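PDB 4PSN: ssDNA binding protein, which probably binds single-stranded DNA and entraps it in a system of tunnels between the subunits of its assembly. Local coordinates for residues D19-V24 with G48-V53; A27-A32 with G36-K41. All coordinates share one frame; numbering follows the deposited sequence.

Interaction 1: residues D19-V24 with G48-V53; sequences DKVRRV and GNLNRV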
loop_
_atom_site.group_PDB
_atom_site.type_symbol
_atom_site.label_atom_id
_atom_site.label_comp_id
_atom_site.label_asym_id
_atom_site.label_seq_id
_atom_site.Cartn_x
_atom_site.Cartn_y
_atom_site.Cartn_z
ATOM N N ASP C 19 10.279 2.901 -11.551
ATOM C CA ASP C 19 9.295 3.845 -11.058
ATOM C C ASP C 19 8.993 3.650 -9.574
ATOM O O ASP C 19 8.673 4.606 -8.890
ATOM C CB ASP C 19 8.021 3.811 -11.911
ATOM C CG ASP C 19 8.212 4.513 -13.262
ATOM O OD1 ASP C 19 9.271 5.160 -13.446
ATOM O OD2 ASP C 19 7.320 4.408 -14.129
ATOM N N LYS C 20 9.116 2.420 -9.073
ATOM C CA LYS C 20 8.945 2.190 -7.641
ATOM C C LYS C 20 10.082 2.876 -6.897
ATOM O O LYS C 20 9.870 3.573 -5.901
ATOM C CB LYS C 20 8.928 0.686 -7.335
ATOM C CG LYS C 20 8.550 0.334 -5.897
ATOM C CD LYS C 20 7.259 1.031 -5.479
ATOM C CE LYS C 20 6.490 0.276 -4.405
ATOM N NZ LYS C 20 5.494 -0.659 -5.021
ATOM N N VAL C 21 11.297 2.677 -7.393
ATOM C CA VAL C 21 12.475 3.300 -6.811
ATOM C C VAL C 21 12.319 4.823 -6.774
ATOM O O VAL C 21 12.534 5.448 -5.746
ATOM C CB VAL C 21 13.756 2.901 -7.586
ATOM C CG1 VAL C 21 14.901 3.835 -7.247
ATOM C CG2 VAL C 21 14.134 1.452 -7.259
ATOM N N ARG C 22 11.933 5.408 -7.901
ATOM C CA ARG C 22 11.764 6.857 -8.002
ATOM C C ARG C 22 10.657 7.338 -7.064
ATOM O O ARG C 22 10.821 8.313 -6.351
ATOM C CB ARG C 22 11.425 7.239 -9.446
ATOM C CG ARG C 22 11.335 8.752 -9.722
ATOM C CD ARG C 22 10.996 9.029 -11.195
ATOM N NE ARG C 22 11.487 10.341 -11.632
ATOM C CZ ARG C 22 10.772 11.454 -11.565
ATOM N NH1 ARG C 22 9.538 11.414 -11.079
ATOM N NH2 ARG C 22 11.286 12.603 -11.972
ATOM N N ARG C 23 9.526 6.651 -7.052
ATOM C CA ARG C 23 8.414 7.107 -6.219
ATOM C C ARG C 23 8.700 7.044 -4.720
ATOM O O ARG C 23 8.335 7.956 -3.973
ATOM C CB ARG C 23 7.130 6.350 -6.567
ATOM C CG ARG C 23 6.571 6.788 -7.911
ATOM C CD ARG C 23 5.385 5.946 -8.342
ATOM N NE ARG C 23 4.953 6.296 -9.693
ATOM C CZ ARG C 23 4.143 5.548 -10.435
ATOM N NH1 ARG C 23 3.677 4.404 -9.957
ATOM N NH2 ARG C 23 3.804 5.940 -11.654
ATOM N N VAL C 24 9.349 5.966 -4.284
ATOM C CA VAL C 24 9.706 5.811 -2.884
ATOM C C VAL C 24 10.732 6.875 -2.452
ATOM O O VAL C 24 10.637 7.436 -1.357
ATOM C CB VAL C 24 10.241 4.387 -2.596
ATOM C CG1 VAL C 24 10.827 4.295 -1.188
ATOM C CG2 VAL C 24 9.134 3.336 -2.809
ATOM N N GLY C 48 17.422 8.401 -10.755
ATOM C CA GLY C 48 17.788 8.005 -12.106
ATOM C C GLY C 48 19.130 7.295 -12.189
ATOM O O GLY C 48 19.266 6.274 -12.875
ATOM N N ASN C 49 20.134 7.840 -11.508
ATOM C CA ASN C 49 21.432 7.177 -11.387
ATOM C C ASN C 49 21.341 5.801 -10.733
ATOM O O ASN C 49 21.967 4.842 -11.193
ATOM C CB ASN C 49 22.402 8.036 -10.565
ATOM C CG ASN C 49 22.823 9.301 -11.291
ATOM O OD1 ASN C 49 22.702 9.395 -12.515
ATOM N ND2 ASN C 49 23.323 10.283 -10.539
ATOM N N LEU C 50 20.593 5.701 -9.637
ATOM C CA LEU C 50 20.426 4.401 -9.007
ATOM C C LEU C 50 19.768 3.460 -10.009
ATOM O O LEU C 50 20.190 2.322 -10.168
ATOM C CB LEU C 50 19.591 4.505 -7.728
ATOM C CG LEU C 50 19.342 3.199 -6.964
ATOM C CD1 LEU C 50 20.657 2.515 -6.633
ATOM C CD2 LEU C 50 18.510 3.462 -5.680
ATOM N N ASN C 51 18.736 3.941 -10.699
ATOM C CA ASN C 51 18.017 3.086 -11.632
ATOM C C ASN C 51 18.927 2.594 -12.750
ATOM O O ASN C 51 18.804 1.458 -13.205
ATOM C CB ASN C 51 16.786 3.794 -12.183
ATOM C CG ASN C 51 15.618 3.742 -11.210
ATOM O OD1 ASN C 51 15.533 2.819 -10.402
ATOM N ND2 ASN C 51 14.726 4.726 -11.277
ATOM N N ARG C 52 19.855 3.451 -13.166
ATOM C CA ARG C 52 20.775 3.106 -14.251
ATOM C C ARG C 52 21.628 1.924 -13.827
ATOM O O ARG C 52 21.812 0.955 -14.580
ATOM C CB ARG C 52 21.649 4.314 -14.600
ATOM C CG ARG C 52 22.520 4.139 -15.838
ATOM C CD ARG C 52 23.853 3.521 -15.515
ATOM N NE ARG C 52 24.686 3.410 -16.713
ATOM C CZ ARG C 52 24.630 2.393 -17.570
ATOM N NH1 ARG C 52 25.423 2.376 -18.639
ATOM N NH2 ARG C 52 23.784 1.387 -17.353
ATOM N N VAL C 53 22.138 2.001 -12.605
ATOM C CA VAL C 53 22.952 0.936 -12.041
ATOM C C VAL C 53 22.157 -0.350 -11.851
ATOM O O VAL C 53 22.639 -1.445 -12.161
ATOM C CB VAL C 53 23.528 1.384 -10.701
ATOM C CG1 VAL C 53 23.993 0.196 -9.897
ATOM C CG2 VAL C 53 24.656 2.388 -10.941
#
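Val21 of helix 17-28 points its isopropyl group at Asn51 and Leu50 of helix 40-61, and the contact is built round it. From its root outward, Val21 meets the other helix with three carbons. CB sits 3.3 Å from Asn51 OD1, the nearest approach in the contact. CG1, anti to the backbone N (chi1 164°), reaches furthest across: it lies 3.4 Å from the same oxygen and 4.0 Å from Leu50 CD2, so one methyl meets both an amide and a leucine branch. CG2 is set back, 3.7 Å from Asn51 OD1. The oxygen thus lies against all three carbons of the isopropyl group. The valine and asparagine side chains run alongside one another, pointing opposite ways, while Leu50 lies roughly perpendicular to the valine.

Asn51 spends its two amide atoms very differently. ND2 gives a hydrogen bond to the carbonyl O of Ala18, one turn before Val21, which sets the amide's rotation and leaves OD1 against the valine, buried and without a polar partner in the model. With an alanine here, the Ala18 carbonyl would probably lose this donor and a gap would open beside Val21.

No hydrogen bond joins the two segments themselves. Arg22, which only skirts the contact, takes its guanidinium to the Asn203 carbonyl of the second subunit. On the other flank Val21 rests on Thr9, and Leu50 on Leu7, Phe85 and Phe87, all from the three-stranded sheet. The short axes pass 9.6 Å apart at 153°, close to antiparallel: this is the packing of a helical hairpin laid over one face of an antiparallel sheet.

Interaction 2: residues A27-A32 with G36-K41; sequences AQLRDA and GELSNK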
loop_
_atom_site.group_PDB
_atom_site.type_symbol
_atom_site.label_atom_id
_atom_site.label_comp_id
_atom_site.label_asym_id
_atom_site.label_seq_id
_atom_site.Cartn_x
_atom_site.Cartn_y
_atom_site.Cartn_z
ATOM N N ALA C 27 8.976 10.146 -2.034
ATOM C CA ALA C 27 8.132 10.139 -0.837
ATOM C C ALA C 27 8.968 10.343 0.420
ATOM O O ALA C 27 8.571 11.080 1.324
ATOM C CB ALA C 27 7.339 8.851 -0.740
ATOM N N GLN C 28 10.132 9.699 0.470
ATOM C CA GLN C 28 11.001 9.784 1.633
ATOM C C GLN C 28 11.692 11.137 1.763
ATOM O O GLN C 28 12.057 11.546 2.860
ATOM C CB GLN C 28 12.059 8.669 1.606
ATOM C CG GLN C 28 11.494 7.256 1.790
ATOM C CD GLN C 28 12.584 6.237 2.018
ATOM O OE1 GLN C 28 13.757 6.514 1.785
ATOM N NE2 GLN C 28 12.210 5.058 2.495
ATOM N N LEU C 29 11.880 11.824 0.639
ATOM C CA LEU C 29 12.643 13.066 0.631
ATOM C C LEU C 29 11.749 14.281 0.369
ATOM O O LEU C 29 12.233 15.369 0.052
ATOM C CB LEU C 29 13.747 12.990 -0.420
ATOM C CG LEU C 29 14.827 11.933 -0.147
ATOM C CD1 LEU C 29 15.888 11.964 -1.246
ATOM C CD2 LEU C 29 15.464 12.118 1.239
ATOM N N ARG C 30 10.443 14.084 0.490
ATOM C CA ARG C 30 9.479 15.158 0.269
ATOM C C ARG C 30 9.742 16.366 1.177
ATOM O O ARG C 30 9.662 17.512 0.733
ATOM C CB ARG C 30 8.057 14.645 0.468
ATOM C CG ARG C 30 6.997 15.582 -0.082
ATOM C CD ARG C 30 5.772 14.823 -0.573
ATOM N NE ARG C 30 6.090 13.917 -1.677
ATOM C CZ ARG C 30 5.939 14.209 -2.969
ATOM N NH1 ARG C 30 5.465 15.392 -3.346
ATOM N NH2 ARG C 30 6.260 13.308 -3.889
ATOM N N ASP C 31 10.065 16.105 2.440
ATOM C CA ASP C 31 10.315 17.175 3.398
ATOM C C ASP C 31 11.632 17.901 3.135
ATOM O O ASP C 31 11.708 19.127 3.254
ATOM C CB ASP C 31 10.303 16.627 4.826
ATOM C CG ASP C 31 8.914 16.232 5.288
ATOM O OD1 ASP C 31 8.147 15.674 4.475
ATOM O OD2 ASP C 31 8.588 16.488 6.464
ATOM N N ALA C 32 12.670 17.141 2.793
ATOM C CA ALA C 32 13.958 17.738 2.475
ATOM C C ALA C 32 13.809 18.683 1.287
ATOM O O ALA C 32 14.471 19.712 1.219
ATOM C CB ALA C 32 14.989 16.665 2.176
ATOM N N GLY C 36 13.880 23.090 1.195
ATOM C CA GLY C 36 14.941 23.734 0.442
ATOM C C GLY C 36 16.284 23.034 0.576
ATOM O O GLY C 36 17.271 23.428 -0.047
ATOM N N GLU C 37 16.322 21.982 1.382
ATOM C CA GLU C 37 17.547 21.211 1.573
ATOM C C GLU C 37 17.962 20.475 0.293
ATOM O O GLU C 37 19.152 20.267 0.037
ATOM C CB GLU C 37 17.356 20.213 2.718
ATOM C CG GLU C 37 18.621 19.493 3.142
ATOM C CD GLU C 37 18.416 18.651 4.388
ATOM O OE1 GLU C 37 19.369 17.952 4.802
ATOM O OE2 GLU C 37 17.300 18.689 4.954
ATOM N N LEU C 38 16.965 20.067 -0.489
ATOM C CA LEU C 38 17.177 19.398 -1.767
ATOM C C LEU C 38 16.192 19.936 -2.793
ATOM O O LEU C 38 15.105 20.394 -2.443
ATOM C CB LEU C 38 16.954 17.890 -1.631
ATOM C CG LEU C 38 17.936 17.040 -0.822
ATOM C CD1 LEU C 38 17.388 15.632 -0.693
ATOM C CD2 LEU C 38 19.344 17.041 -1.443
ATOM N N SER C 39 16.561 19.858 -4.067
ATOM C CA SER C 39 15.635 20.206 -5.137
ATOM C C SER C 39 15.034 18.943 -5.736
ATOM O O SER C 39 15.575 17.844 -5.571
ATOM C CB SER C 39 16.369 20.967 -6.233
ATOM O OG SER C 39 17.321 20.124 -6.852
ATOM N N ASN C 40 13.915 19.102 -6.435
ATOM C CA ASN C 40 13.329 18.005 -7.174
ATOM C C ASN C 40 14.369 17.395 -8.105
ATOM O O ASN C 40 14.414 16.181 -8.281
ATOM C CB ASN C 40 12.113 18.471 -7.970
ATOM C CG ASN C 40 10.906 18.719 -7.094
ATOM O OD1 ASN C 40 10.565 17.907 -6.224
ATOM N ND2 ASN C 40 10.241 19.844 -7.320
ATOM N N LYS C 41 15.215 18.246 -8.679
ATOM C CA LYS C 41 16.242 17.809 -9.621
ATOM C C LYS C 41 17.236 16.863 -8.958
ATOM O O LYS C 41 17.586 15.827 -9.528
ATOM C CB LYS C 41 16.983 19.014 -10.206
ATOM C CG LYS C 41 18.007 18.656 -11.269
ATOM C CD LYS C 41 18.589 19.913 -11.914
ATOM C CE LYS C 41 19.459 19.572 -13.122
ATOM N NZ LYS C 41 19.929 20.782 -13.867
#
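The flat carbonyl group of Ala32 takes Leu38 N above one face: the bond, 3.0 Å from Leu38 N to Ala32 O, rises 54° out of the carbonyl plane. Glu37 CB lies on the same side but closer to that plane, 3.3 Å from Ala32 O. Ser35 OG also bonds Ala32 O, which therefore has at least two hydrogen-bonding partners. The other flat group, the Glu37 carboxylate, is carried on an extended chain with CG anti to the backbone N (chi1 -172°), bringing OE2 to 4.1 Å from Ala32 CB.

This is a tight connection between two helices. Gly36, at positive phi, closes helix 30-34 with a Schellman motif, and Ser39 opens helix 40-61 as its N-cap; Ser39 OG caps a backbone N of the first turn while Asp42 OD2 bonds Ser39 N, a capping box.

Beside the backbone bond, one methyl of Leu38 makes the apolar contacts. Its CD1 touches Ala32 CB at 3.9 Å and Leu29 CD1 at 4.0 Å. Leu29 and Leu38 both continue onto Val78 and Ile83 of the sheet, while Met3 of the third subunit packs on Leu29, Ala32 and Glu37.

How the interactions relate
Coming from the N terminus, the chain runs through strand 6-13 and enters helix 17-28, where residues 19-24 wait for a partner. It then passes 27-32, turns, and already at 36-41 closes the short loop of interaction 2. Helix 40-61 carries it back alongside the first helix, and at 48-53 interaction 1 closes the longer loop. The inner contact is nested in the outer one; nothing crosses. Their centres lie about 15 Å apart, one at the turn of the helical hairpin and the other along its legs, and beyond adjoining in sequence their segments do not touch. Together they join helices 17-28, 30-34 and 40-61 over the sheet of strands 6-13, 69-78 and 83-97.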